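Local structure of Non-ribosomal peptide synthetase (Methanobrevibacter ruminantium, 6VTJ) at residues N320-S326 with D362-Y368; S50-I54 with I430-T435; R280-Y284 with F297-R301; K153-M157 with L206-I211. The protein carries a peptidyl carrier domain with a phosphopantetheine arm and a reductase domain that probably releases the bound thioester product by reduction, as in related synthetases. All coordinates share one frame; numbering follows the deposited sequence.

Contact 1: N320-S326 with D362-Y368; sequences NLMSRYS and DMSQIDY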
loop_
_atom_site.group_PDB
_atom_site.type_symbol
_atom_site.label_atom_id
_atom_site.label_comp_id
_atom_site.label_asym_id
_atom_site.label_seq_id
_atom_site.Cartn_x
_atom_site.Cartn_y
_atom_site.Cartn_z
ATOM N N ASN A 320 -1.677 -7.162 -2.880
ATOM C CA ASN A 320 -3.008 -6.857 -2.345
ATOM C C ASN A 320 -3.166 -7.591 -1.014
ATOM O O ASN A 320 -3.573 -8.756 -0.968
ATOM C CB ASN A 320 -4.067 -7.267 -3.367
ATOM C CG ASN A 320 -5.501 -6.985 -2.908
ATOM O OD1 ASN A 320 -5.774 -6.030 -2.178
ATOM N ND2 ASN A 320 -6.425 -7.817 -3.362
ATOM N N LEU A 321 -2.865 -6.888 0.087
ATOM C CA LEU A 321 -2.802 -7.482 1.421
ATOM C C LEU A 321 -4.210 -7.752 1.946
ATOM O O LEU A 321 -4.930 -6.817 2.323
ATOM C CB LEU A 321 -2.040 -6.567 2.376
ATOM C CG LEU A 321 -0.582 -6.289 2.011
ATOM C CD1 LEU A 321 0.083 -5.489 3.102
ATOM C CD2 LEU A 321 0.187 -7.584 1.762
ATOM N N MET A 322 -4.572 -9.026 2.054
ATOM C CA MET A 322 -5.943 -9.431 2.350
ATOM C C MET A 322 -6.012 -10.248 3.644
ATOM O O MET A 322 -5.003 -10.541 4.292
ATOM C CB MET A 322 -6.521 -10.212 1.165
ATOM C CG MET A 322 -6.941 -9.281 0.014
ATOM S SD MET A 322 -8.408 -8.316 0.439
ATOM C CE MET A 322 -7.817 -6.614 0.657
ATOM N N SER A 323 -7.235 -10.633 3.993
ATOM C CA SER A 323 -7.532 -11.262 5.276
ATOM C C SER A 323 -6.822 -12.600 5.439
ATOM O O SER A 323 -6.505 -13.291 4.460
ATOM C CB SER A 323 -9.039 -11.477 5.409
ATOM O OG SER A 323 -9.713 -10.340 4.929
ATOM N N ARG A 324 -6.605 -12.968 6.705
ATOM C CA ARG A 324 -5.951 -14.230 7.039
ATOM C C ARG A 324 -6.618 -15.396 6.331
ATOM O O ARG A 324 -7.851 -15.475 6.236
ATOM C CB ARG A 324 -5.971 -14.487 8.549
ATOM C CG ARG A 324 -5.041 -13.594 9.333
ATOM C CD ARG A 324 -4.673 -14.188 10.675
ATOM N NE ARG A 324 -5.798 -14.244 11.616
ATOM C CZ ARG A 324 -5.917 -13.469 12.692
ATOM N NH1 ARG A 324 -4.993 -12.555 12.949
ATOM N NH2 ARG A 324 -6.962 -13.597 13.510
ATOM N N TYR A 325 -5.780 -16.299 5.831
ATOM C CA TYR A 325 -6.277 -17.545 5.263
ATOM C C TYR A 325 -6.969 -18.401 6.318
ATOM O O TYR A 325 -8.000 -19.037 6.041
ATOM C CB TYR A 325 -5.119 -18.315 4.630
ATOM C CG TYR A 325 -5.561 -19.588 3.948
ATOM C CD1 TYR A 325 -6.280 -19.542 2.759
ATOM C CD2 TYR A 325 -5.269 -20.834 4.490
ATOM C CE1 TYR A 325 -6.697 -20.721 2.120
ATOM C CE2 TYR A 325 -5.676 -22.016 3.857
ATOM C CZ TYR A 325 -6.380 -21.953 2.677
ATOM O OH TYR A 325 -6.777 -23.117 2.048
ATOM N N SER A 326 -6.434 -18.404 7.543
ATOM C CA SER A 326 -6.912 -19.341 8.553
ATOM C C SER A 326 -8.336 -19.024 8.971
ATOM O O SER A 326 -9.183 -19.916 9.024
ATOM C CB SER A 326 -5.983 -19.332 9.769
ATOM O OG SER A 326 -5.866 -18.028 10.336
ATOM N N ASP A 362 -4.260 -10.639 -7.184
ATOM C CA ASP A 362 -3.734 -11.485 -6.126
ATOM C C ASP A 362 -4.516 -11.250 -4.842
ATOM O O ASP A 362 -4.863 -10.111 -4.506
ATOM C CB ASP A 362 -2.259 -11.179 -5.885
ATOM C CG ASP A 362 -2.040 -9.780 -5.311
ATOM O OD1 ASP A 362 -2.279 -8.781 -6.033
ATOM O OD2 ASP A 362 -1.631 -9.678 -4.138
ATOM N N MET A 363 -4.827 -12.329 -4.143
ATOM C CA MET A 363 -5.342 -12.235 -2.778
ATOM C C MET A 363 -4.225 -12.753 -1.878
ATOM O O MET A 363 -4.121 -13.948 -1.591
ATOM C CB MET A 363 -6.637 -12.993 -2.616
ATOM C CG MET A 363 -7.689 -12.565 -3.642
ATOM S SD MET A 363 -8.479 -10.993 -3.263
ATOM C CE MET A 363 -9.469 -11.447 -1.836
ATOM N N SER A 364 -3.367 -11.834 -1.454
ATOM C CA SER A 364 -2.196 -12.182 -0.653
ATOM C C SER A 364 -2.615 -12.212 0.812
ATOM O O SER A 364 -2.627 -11.184 1.491
ATOM C CB SER A 364 -1.079 -11.180 -0.913
ATOM O OG SER A 364 -0.649 -11.249 -2.268
ATOM N N GLN A 365 -2.966 -13.411 1.293
ATOM C CA GLN A 365 -3.443 -13.586 2.662
ATOM C C GLN A 365 -2.355 -13.194 3.660
ATOM O O GLN A 365 -1.228 -13.703 3.598
ATOM C CB GLN A 365 -3.869 -15.040 2.875
ATOM C CG GLN A 365 -4.892 -15.561 1.826
ATOM C CD GLN A 365 -4.245 -16.330 0.667
ATOM O OE1 GLN A 365 -3.041 -16.224 0.426
ATOM N NE2 GLN A 365 -5.048 -17.133 -0.033
ATOM N N ILE A 366 -2.712 -12.305 4.600
ATOM C CA ILE A 366 -1.722 -11.592 5.419
ATOM C C ILE A 366 -0.857 -12.548 6.242
ATOM O O ILE A 366 0.329 -12.256 6.508
ATOM C CB ILE A 366 -2.432 -10.548 6.310
ATOM C CG1 ILE A 366 -1.443 -9.538 6.896
ATOM C CG2 ILE A 366 -3.134 -11.226 7.447
ATOM C CD1 ILE A 366 -0.761 -8.646 5.905
ATOM N N ASP A 367 -1.412 -13.691 6.662
ATOM C CA ASP A 367 -0.588 -14.629 7.423
ATOM C C ASP A 367 0.446 -15.278 6.515
ATOM O O ASP A 367 1.601 -15.474 6.912
ATOM C CB ASP A 367 -1.449 -15.686 8.155
ATOM C CG ASP A 367 -2.617 -16.241 7.323
ATOM O OD1 ASP A 367 -2.921 -15.742 6.217
ATOM O OD2 ASP A 367 -3.271 -17.193 7.810
ATOM N N TYR A 368 0.077 -15.531 5.260
ATOM C CA TYR A 368 1.055 -16.058 4.329
ATOM C C TYR A 368 2.002 -14.979 3.805
ATOM O O TYR A 368 3.168 -15.288 3.537
ATOM C CB TYR A 368 0.338 -16.812 3.212
ATOM C CG TYR A 368 -0.034 -18.192 3.694
ATOM C CD1 TYR A 368 -1.121 -18.378 4.539
ATOM C CD2 TYR A 368 0.724 -19.308 3.339
ATOM C CE1 TYR A 368 -1.450 -19.627 4.999
ATOM C CE2 TYR A 368 0.399 -20.569 3.801
ATOM C CZ TYR A 368 -0.683 -20.722 4.629
ATOM O OH TYR A 368 -1.004 -21.969 5.090
#
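Asn320 and Asp362 tie the start of this contact together with two bonds. The backbone N of Asn320 gives a nearly straight bond (166°) to the syn lone pair of Asp362 OD2 at 2.8 Å, while Asn320 ND2 reaches Asp362 O at 3.0 Å, close to the amide plane. The anti lone pair of OD2 is taken by Ser364 OG, so two donors grip this buried oxygen.

Backbone bonds follow in parallel register: Ser364 N to Asn320 O, Met322 N to Ser364 O, then Ile366 N to Met322 O at 2.9 Å, where the second strand turns into a helix with Gln365 as N-cap. Past the strands, Asp367 takes over. Its chi1 of 42° brings the carboxylate round so that OD1 accepts Tyr325 N at 2.9 Å, while OD2 receives a weak bond from Ser326 N.

Apolar contacts fill in around these. Met322 CG rests on Met363 CE (3.8 Å), Arg324 CG lies against Ile366 CG2 (3.6 Å), and the rings of Tyr325 and Tyr368 meet obliquely, their planes 85° apart.

The pairing joins strands 313-322 and 360-365 of the reductase's Rossmann-type sheet. Helix 338-349 packs on Met322 and Met363 through Phe339, helix 474-485 also covers both, and helix 137-149 backs Ile366.

Contact 2: S50-I54 with I430-T435; sequences SKLII and IQGIIT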
loop_
_atom_site.group_PDB
_atom_site.type_symbol
_atom_site.label_atom_id
_atom_site.label_comp_id
_atom_site.label_asym_id
_atom_site.label_seq_id
_atom_site.Cartn_x
_atom_site.Cartn_y
_atom_site.Cartn_z
ATOM N N SER A 50 -14.280 12.966 -1.802
ATOM C CA SER A 50 -15.037 12.102 -2.701
ATOM C C SER A 50 -16.450 12.633 -2.892
ATOM O O SER A 50 -17.007 12.545 -3.994
ATOM C CB SER A 50 -15.055 10.657 -2.191
ATOM O OG SER A 50 -15.779 10.511 -0.983
ATOM N N LYS A 51 -17.039 13.206 -1.838
ATOM C CA LYS A 51 -18.331 13.862 -2.004
ATOM C C LYS A 51 -18.203 15.059 -2.926
ATOM O O LYS A 51 -19.071 15.300 -3.773
ATOM C CB LYS A 51 -18.902 14.285 -0.648
ATOM C CG LYS A 51 -18.745 13.232 0.441
ATOM N N LEU A 52 -17.119 15.821 -2.778
ATOM C CA LEU A 52 -16.847 16.916 -3.700
ATOM C C LEU A 52 -16.843 16.422 -5.142
ATOM O O LEU A 52 -17.487 17.014 -6.021
ATOM C CB LEU A 52 -15.513 17.579 -3.351
ATOM C CG LEU A 52 -15.061 18.609 -4.382
ATOM C CD1 LEU A 52 -16.078 19.715 -4.458
ATOM C CD2 LEU A 52 -13.722 19.173 -4.009
ATOM N N ILE A 53 -16.126 15.322 -5.399
ATOM C CA ILE A 53 -16.028 14.800 -6.763
ATOM C C ILE A 53 -17.398 14.357 -7.258
ATOM O O ILE A 53 -17.771 14.615 -8.407
ATOM C CB ILE A 53 -15.006 13.645 -6.842
ATOM C CG1 ILE A 53 -13.569 14.147 -6.643
ATOM C CG2 ILE A 53 -15.124 12.915 -8.178
ATOM C CD1 ILE A 53 -13.048 15.006 -7.784
ATOM N N ILE A 54 -18.159 13.671 -6.409
ATOM C CA ILE A 54 -19.489 13.231 -6.816
ATOM C C ILE A 54 -20.359 14.431 -7.172
ATOM O O ILE A 54 -21.074 14.419 -8.178
ATOM C CB ILE A 54 -20.127 12.367 -5.714
ATOM C CG1 ILE A 54 -19.341 11.066 -5.549
ATOM C CG2 ILE A 54 -21.606 12.077 -6.029
ATOM C CD1 ILE A 54 -19.633 10.342 -4.257
ATOM N N ILE A 430 -21.088 5.068 -4.918
ATOM C CA ILE A 430 -19.921 4.965 -5.787
ATOM C C ILE A 430 -18.669 5.537 -5.133
ATOM O O ILE A 430 -17.609 5.614 -5.783
ATOM C CB ILE A 430 -20.170 5.615 -7.154
ATOM C CG1 ILE A 430 -20.358 7.129 -7.005
ATOM C CG2 ILE A 430 -21.350 4.927 -7.864
ATOM C CD1 ILE A 430 -20.383 7.887 -8.340
ATOM N N GLN A 431 -18.755 5.904 -3.850
ATOM C CA GLN A 431 -17.596 6.404 -3.117
ATOM C C GLN A 431 -16.383 5.509 -3.330
ATOM O O GLN A 431 -15.291 5.988 -3.668
ATOM C CB GLN A 431 -17.930 6.500 -1.631
ATOM C CG GLN A 431 -16.725 6.790 -0.739
ATOM C CD GLN A 431 -17.142 7.254 0.645
ATOM O OE1 GLN A 431 -17.957 8.163 0.784
ATOM N NE2 GLN A 431 -16.593 6.622 1.675
ATOM N N GLY A 432 -16.581 4.197 -3.181
ATOM C CA GLY A 432 -15.550 3.208 -3.392
ATOM C C GLY A 432 -14.792 3.495 -4.662
ATOM O O GLY A 432 -13.625 3.913 -4.606
ATOM N N ILE A 433 -15.469 3.381 -5.808
ATOM C CA ILE A 433 -14.710 3.506 -7.045
ATOM C C ILE A 433 -14.193 4.930 -7.199
ATOM O O ILE A 433 -13.131 5.147 -7.802
ATOM C CB ILE A 433 -15.537 3.056 -8.263
ATOM C CG1 ILE A 433 -16.861 3.811 -8.339
ATOM C CG2 ILE A 433 -15.785 1.567 -8.214
ATOM C CD1 ILE A 433 -17.617 3.519 -9.601
ATOM N N ILE A 434 -14.879 5.913 -6.602
ATOM C CA ILE A 434 -14.410 7.289 -6.721
ATOM C C ILE A 434 -13.103 7.463 -5.967
ATOM O O ILE A 434 -12.163 8.089 -6.477
ATOM C CB ILE A 434 -15.472 8.299 -6.233
ATOM C CG1 ILE A 434 -16.634 8.414 -7.228
ATOM C CG2 ILE A 434 -14.853 9.651 -6.064
ATOM C CD1 ILE A 434 -16.210 8.635 -8.671
ATOM N N THR A 435 -13.009 6.913 -4.740
ATOM C CA THR A 435 -11.767 7.148 -4.006
ATOM C C THR A 435 -10.626 6.326 -4.578
ATOM O O THR A 435 -9.465 6.559 -4.212
ATOM C CB THR A 435 -11.907 6.859 -2.503
ATOM O OG1 THR A 435 -12.286 5.500 -2.299
ATOM C CG2 THR A 435 -12.935 7.787 -1.849
HETATM O O HOH W 1 -18.790 9.943 -0.795
#
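The carboxamide of Gln431, the one flat side-chain group here, turns its oxygen toward Ser50: OE1 lies 3.7 Å from Ser50 OG, and a water to one side of the pair links them, donating to both oxygens. From the water to Ser50 OG is 3.1 Å; its leg to Gln431 OE1, at 2.5 Å, is short. The hydroxyl also bonds to Leu47 O one turn back, which fixes it against its own helix. Gln431 reaches this far because its chain is extended beyond CG (chi2 164°), running out beside Ser50.

Below the polar edge the contact is apolar. Ser50 contributes its CB, which sits 3.6 Å from Thr435 CG2 and also meets Ile434 CG2. Ile434 divides its two branches between two isoleucines: CG2 touches Ile53 CG2 at 3.9 Å, while CG1 meets Ile54 CG1 at 4.1 Å. Ile54 stretches out with chi2 at 163°, carrying CD1 to Ile430 CG1 (4.3 Å) at the start of the short helix. No hydrogen bond passes directly between the two segments.

The short axes run nearly at right angles, 99° apart, and come within 9.8 Å. Helix 46-58 belongs to the carrier domain, and Ser46 and Leu47 at its start line the phosphopantetheine pocket; Thr435 also touches that cofactor. The contact is thus consistent with an interface between carrier and reductase. Tyr65 of helix 65-70 lies against both Ser50 and Thr435, Ile68 of the same helix covers Ile53, and Leu349 of helix 338-349 backs Ile430.

Contact 3: R280-Y284 with F297-R301; sequences RTLYY and FLAER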
loop_
_atom_site.group_PDB
_atom_site.type_symbol
_atom_site.label_atom_id
_atom_site.label_comp_id
_atom_site.label_asym_id
_atom_site.label_seq_id
_atom_site.Cartn_x
_atom_site.Cartn_y
_atom_site.Cartn_z
ATOM N N ARG A 280 14.345 -7.977 -11.284
ATOM C CA ARG A 280 15.584 -7.301 -11.646
ATOM C C ARG A 280 15.337 -5.899 -12.199
ATOM O O ARG A 280 16.237 -5.304 -12.798
ATOM C CB ARG A 280 16.369 -8.161 -12.639
ATOM C CG ARG A 280 16.936 -9.433 -11.972
ATOM C CD ARG A 280 17.708 -10.317 -12.966
ATOM N NE ARG A 280 16.811 -10.878 -13.968
ATOM C CZ ARG A 280 16.119 -12.003 -13.795
ATOM N NH1 ARG A 280 16.241 -12.697 -12.664
ATOM N NH2 ARG A 280 15.307 -12.436 -14.751
ATOM N N THR A 281 14.145 -5.348 -11.980
ATOM C CA THR A 281 13.753 -4.056 -12.517
ATOM C C THR A 281 13.562 -3.044 -11.391
ATOM O O THR A 281 12.859 -3.317 -10.411
ATOM C CB THR A 281 12.452 -4.184 -13.321
ATOM O OG1 THR A 281 12.563 -5.250 -14.277
ATOM C CG2 THR A 281 12.151 -2.885 -14.042
ATOM N N LEU A 282 14.165 -1.863 -11.541
ATOM C CA LEU A 282 13.799 -0.748 -10.676
ATOM C C LEU A 282 13.236 0.386 -11.516
ATOM O O LEU A 282 12.019 0.567 -11.568
ATOM C CB LEU A 282 14.986 -0.261 -9.838
ATOM C CG LEU A 282 14.789 0.980 -8.953
ATOM C CD1 LEU A 282 13.689 0.811 -7.967
ATOM C CD2 LEU A 282 16.064 1.267 -8.218
ATOM N N TYR A 283 14.099 1.141 -12.192
ATOM C CA TYR A 283 13.700 2.357 -12.882
ATOM C C TYR A 283 13.745 2.180 -14.392
ATOM O O TYR A 283 14.775 1.785 -14.944
ATOM C CB TYR A 283 14.607 3.516 -12.488
ATOM C CG TYR A 283 14.160 4.820 -13.090
ATOM C CD1 TYR A 283 12.913 5.329 -12.795
ATOM C CD2 TYR A 283 14.978 5.534 -13.966
ATOM C CE1 TYR A 283 12.479 6.525 -13.323
ATOM C CE2 TYR A 283 14.553 6.756 -14.511
ATOM C CZ TYR A 283 13.297 7.242 -14.180
ATOM O OH TYR A 283 12.818 8.435 -14.694
ATOM N N TYR A 284 12.643 2.527 -15.059
ATOM C CA TYR A 284 12.600 2.572 -16.517
ATOM C C TYR A 284 11.699 3.716 -17.005
ATOM O O TYR A 284 11.022 3.581 -18.031
ATOM C CB TYR A 284 12.140 1.215 -17.085
ATOM C CG TYR A 284 10.804 0.750 -16.542
ATOM C CD1 TYR A 284 10.697 0.199 -15.264
ATOM C CD2 TYR A 284 9.640 0.880 -17.299
ATOM C CE1 TYR A 284 9.466 -0.211 -14.759
ATOM C CE2 TYR A 284 8.427 0.466 -16.813
ATOM C CZ TYR A 284 8.338 -0.077 -15.543
ATOM O OH TYR A 284 7.110 -0.472 -15.055
ATOM N N PHE A 297 9.075 4.021 -4.255
ATOM C CA PHE A 297 10.164 3.920 -5.215
ATOM C C PHE A 297 11.432 4.577 -4.682
ATOM O O PHE A 297 12.536 4.025 -4.821
ATOM C CB PHE A 297 9.749 4.555 -6.546
ATOM C CG PHE A 297 10.896 4.754 -7.502
ATOM C CD1 PHE A 297 11.645 5.939 -7.488
ATOM C CD2 PHE A 297 11.235 3.759 -8.409
ATOM C CE1 PHE A 297 12.718 6.119 -8.355
ATOM C CE2 PHE A 297 12.303 3.937 -9.290
ATOM C CZ PHE A 297 13.048 5.128 -9.261
ATOM N N LEU A 298 11.297 5.772 -4.096
ATOM C CA LEU A 298 12.466 6.467 -3.553
ATOM C C LEU A 298 13.076 5.675 -2.405
ATOM O O LEU A 298 14.304 5.619 -2.250
ATOM C CB LEU A 298 12.071 7.879 -3.095
ATOM C CG LEU A 298 11.659 8.865 -4.204
ATOM C CD1 LEU A 298 11.142 10.190 -3.625
ATOM C CD2 LEU A 298 12.825 9.113 -5.171
ATOM N N ALA A 299 12.233 5.029 -1.602
ATOM C CA ALA A 299 12.755 4.162 -0.558
ATOM C C ALA A 299 13.540 2.982 -1.139
ATOM O O ALA A 299 14.630 2.652 -0.652
ATOM C CB ALA A 299 11.603 3.689 0.315
ATOM N N GLU A 300 13.006 2.340 -2.184
ATOM C CA GLU A 300 13.711 1.230 -2.820
ATOM C C GLU A 300 15.071 1.679 -3.317
ATOM O O GLU A 300 16.073 0.975 -3.149
ATOM C CB GLU A 300 12.886 0.659 -3.981
ATOM C CG GLU A 300 11.755 -0.300 -3.560
ATOM C CD GLU A 300 11.210 -1.156 -4.703
ATOM O OE1 GLU A 300 11.903 -1.310 -5.729
ATOM O OE2 GLU A 300 10.090 -1.702 -4.568
ATOM N N ARG A 301 15.116 2.838 -3.971
ATOM C CA ARG A 301 16.388 3.345 -4.483
ATOM C C ARG A 301 17.376 3.625 -3.356
ATOM O O ARG A 301 18.571 3.354 -3.497
ATOM C CB ARG A 301 16.159 4.606 -5.307
ATOM C CG ARG A 301 17.383 5.070 -6.078
ATOM C CD ARG A 301 17.025 6.275 -6.937
ATOM N NE ARG A 301 16.908 7.483 -6.134
ATOM C CZ ARG A 301 16.656 8.692 -6.625
ATOM N NH1 ARG A 301 16.470 8.869 -7.931
ATOM N NH2 ARG A 301 16.583 9.728 -5.800
#
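Leu282 does most of the work, pushing its CD1 methyl between Phe297 and Glu300. It lies 3.7 Å from Phe297 CE2 and 3.6 Å from Glu300 OE1, and the chain gets there with CG anti to the backbone N (chi1 175°). Next to it, Tyr283 meets the far end of the same ring: its CD1 is 3.5 Å from Phe297 CZ, and its CB sits at the edge of that ring, in plane. The two rings meet obliquely, planes 55° apart and centroids 5.7 Å apart, so neither lies flat on the other. This is the tight half, buried and held by van der Waals contact alone.

The other half is looser. Leu282 CD2 approaches the backbone of Arg301 only to 4.3 Å from its CA, and this partly exposed arginine sends its guanidinium elsewhere, NH1 bonding to Tyr103 OH and Ile97 O.

Glu300, although beside a methyl, is well satisfied: OE1 forms a salt bridge with Arg317, whose NH2 also bonds Thr281 O, and OE2 bonds to Ser257 OG. Through Leu282 and Tyr283 the loop after strand 252-258 packs against helix 291-308, with Ile98 of helix 94-99 touching Tyr283 and Phe297 and helix 104-111 beside Leu282.

Contact 4: K153-M157 with L206-I211; sequences KIYCM and LEDEPI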
loop_
_atom_site.group_PDB
_atom_site.type_symbol
_atom_site.label_atom_id
_atom_site.label_comp_id
_atom_site.label_asym_id
_atom_site.label_seq_id
_atom_site.Cartn_x
_atom_site.Cartn_y
_atom_site.Cartn_z
ATOM N N LYS A 153 15.004 -13.090 19.334
ATOM C CA LYS A 153 14.240 -12.015 19.952
ATOM C C LYS A 153 13.729 -11.068 18.875
ATOM O O LYS A 153 14.339 -10.936 17.811
ATOM C CB LYS A 153 15.100 -11.225 20.937
ATOM C CG LYS A 153 15.395 -11.912 22.252
ATOM C CD LYS A 153 15.794 -10.896 23.308
ATOM C CE LYS A 153 17.017 -10.110 22.875
ATOM N NZ LYS A 153 17.584 -9.313 24.004
ATOM N N ILE A 154 12.625 -10.383 19.162
ATOM C CA ILE A 154 12.085 -9.389 18.242
ATOM C C ILE A 154 11.812 -8.092 19.003
ATOM O O ILE A 154 11.007 -8.064 19.942
ATOM C CB ILE A 154 10.823 -9.900 17.526
ATOM C CG1 ILE A 154 10.331 -8.866 16.513
ATOM C CG2 ILE A 154 9.708 -10.237 18.504
ATOM C CD1 ILE A 154 9.392 -9.453 15.488
ATOM N N TYR A 155 12.501 -7.031 18.609
ATOM C CA TYR A 155 12.292 -5.686 19.120
ATOM C C TYR A 155 11.270 -4.981 18.242
ATOM O O TYR A 155 11.457 -4.901 17.029
ATOM C CB TYR A 155 13.600 -4.896 19.087
ATOM C CG TYR A 155 14.709 -5.439 19.964
ATOM C CD1 TYR A 155 15.410 -6.586 19.609
ATOM C CD2 TYR A 155 15.071 -4.780 21.141
ATOM C CE1 TYR A 155 16.443 -7.075 20.414
ATOM C CE2 TYR A 155 16.095 -5.260 21.950
ATOM C CZ TYR A 155 16.775 -6.408 21.580
ATOM O OH TYR A 155 17.789 -6.881 22.378
ATOM N N CYS A 156 10.228 -4.429 18.846
ATOM C CA CYS A 156 9.157 -3.779 18.090
ATOM C C CYS A 156 9.157 -2.303 18.439
ATOM O O CYS A 156 8.871 -1.941 19.583
ATOM C CB CYS A 156 7.799 -4.400 18.401
ATOM S SG CYS A 156 7.739 -6.178 18.168
ATOM N N MET A 157 9.451 -1.457 17.461
ATOM C CA MET A 157 9.494 -0.019 17.701
ATOM C C MET A 157 8.133 0.608 17.408
ATOM O O MET A 157 7.625 0.499 16.288
ATOM C CB MET A 157 10.574 0.647 16.856
ATOM C CG MET A 157 10.916 2.041 17.352
ATOM S SD MET A 157 11.857 3.017 16.164
ATOM C CE MET A 157 13.396 2.120 16.140
ATOM N N LEU A 206 19.025 1.744 20.336
ATOM C CA LEU A 206 19.196 0.361 19.915
ATOM C C LEU A 206 20.625 0.025 19.527
ATOM O O LEU A 206 20.903 -1.125 19.177
ATOM C CB LEU A 206 18.281 0.049 18.736
ATOM C CG LEU A 206 16.792 0.267 18.944
ATOM C CD1 LEU A 206 16.122 0.134 17.606
ATOM C CD2 LEU A 206 16.222 -0.729 19.956
ATOM N N GLU A 207 21.539 0.987 19.573
ATOM C CA GLU A 207 22.869 0.722 19.043
ATOM C C GLU A 207 23.683 -0.234 19.909
ATOM O O GLU A 207 24.723 -0.710 19.450
ATOM C CB GLU A 207 23.611 2.035 18.855
ATOM C CG GLU A 207 22.894 2.967 17.897
ATOM C CD GLU A 207 23.835 3.981 17.285
ATOM O OE1 GLU A 207 23.448 4.644 16.294
ATOM O OE2 GLU A 207 24.969 4.097 17.802
ATOM N N ASP A 208 23.235 -0.536 21.127
ATOM C CA ASP A 208 23.901 -1.495 21.999
ATOM C C ASP A 208 23.040 -2.734 22.235
ATOM O O ASP A 208 23.133 -3.368 23.291
ATOM C CB ASP A 208 24.269 -0.840 23.331
ATOM N N GLU A 209 22.166 -3.085 21.244
ATOM C CA GLU A 209 21.292 -4.254 21.275
ATOM C C GLU A 209 21.707 -5.243 20.195
ATOM O O GLU A 209 22.116 -4.831 19.102
ATOM C CB GLU A 209 19.817 -3.879 21.060
ATOM C CG GLU A 209 19.227 -2.955 22.115
ATOM C CD GLU A 209 19.160 -3.589 23.489
ATOM O OE1 GLU A 209 19.031 -4.831 23.575
ATOM O OE2 GLU A 209 19.225 -2.834 24.485
ATOM N N PRO A 210 21.624 -6.548 20.474
ATOM C CA PRO A 210 21.991 -7.588 19.487
ATOM C C PRO A 210 20.942 -7.758 18.385
ATOM O O PRO A 210 20.119 -8.681 18.367
ATOM C CB PRO A 210 22.125 -8.840 20.360
ATOM C CG PRO A 210 21.176 -8.619 21.466
ATOM C CD PRO A 210 21.216 -7.139 21.763
ATOM N N ILE A 211 20.987 -6.842 17.419
ATOM C CA ILE A 211 20.048 -6.794 16.309
ATOM C C ILE A 211 20.746 -7.281 15.047
ATOM O O ILE A 211 21.792 -6.747 14.653
ATOM C CB ILE A 211 19.472 -5.379 16.127
ATOM C CG1 ILE A 211 18.510 -5.090 17.284
ATOM C CG2 ILE A 211 18.767 -5.257 14.759
ATOM C CD1 ILE A 211 18.189 -3.639 17.497
#
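A strand of the Rossmann-type sheet meets the loop that leads into another of its strands, chiefly through the Tyr155 hydroxyl and the carboxylate of Glu209. Tyr155 OH donates to Glu209 OE1 at 2.7 Å, arriving on the anti side and 23° out of the carboxylate plane, with the oxygen close to the plane of the ring. The same hydroxyl accepts from Lys153 NZ at 2.9 Å. The hydroxyl thus bridges the ammonium and the carboxylate, whose nearest charged atoms, Lys153 NZ and Glu209 OE1, are 4.7 Å apart; the opposite charges would probably favour this arrangement. Glu209 bends at chi2 (-65°), which turns its carboxylate in to the hydroxyl edge of the tyrosine. Pro210, the centre of an inverse gamma turn, crowds the hydroxyl from the loop side with CD at 3.5 Å.

In the sheet, strand 129-132 pairs with both 154-158 and 213-216. The connection from strand 190-194 to strand 213-216 is the long crossover of the fold, passing by way of helix 201-204; the loop 206-211 is its final leg. A type I turn from Leu206 to Glu209 bends the chain here; Leu206 and Glu209, at its two ends, point toward the strand. After the turn, Ile211 CG1 comes to 4.2 Å from Tyr155 CD1. Further along, Met157 CE packs against Leu206 CD1 at 3.7 Å, the thioether end bent at chi3. Leu130 of strand 129-132 touches Tyr155, Leu206 and Ile211 alike, while Phe244 of helix 229-246 covers the last two.

In the fold
From the N terminus, the chain first meets contact 2 at 50-54 in the carrier domain, but that loop closes only at 430-435, and the other three are nested inside it. Within the reductase, contact 4 closes first, joining strand 154-158 to the loop before strand 213-216. Contact 3 follows, folding the loop after strand 252-258 onto helix 291-308; contact 1 then pairs strand 313-322, next in the chain, with strand 360-365. These three are in series and none cross. Contacts 1 and 4 reach the same sheet, their centres about 28 Å apart, whereas contacts 2 and 4 lie on opposite sides of the chain's centre.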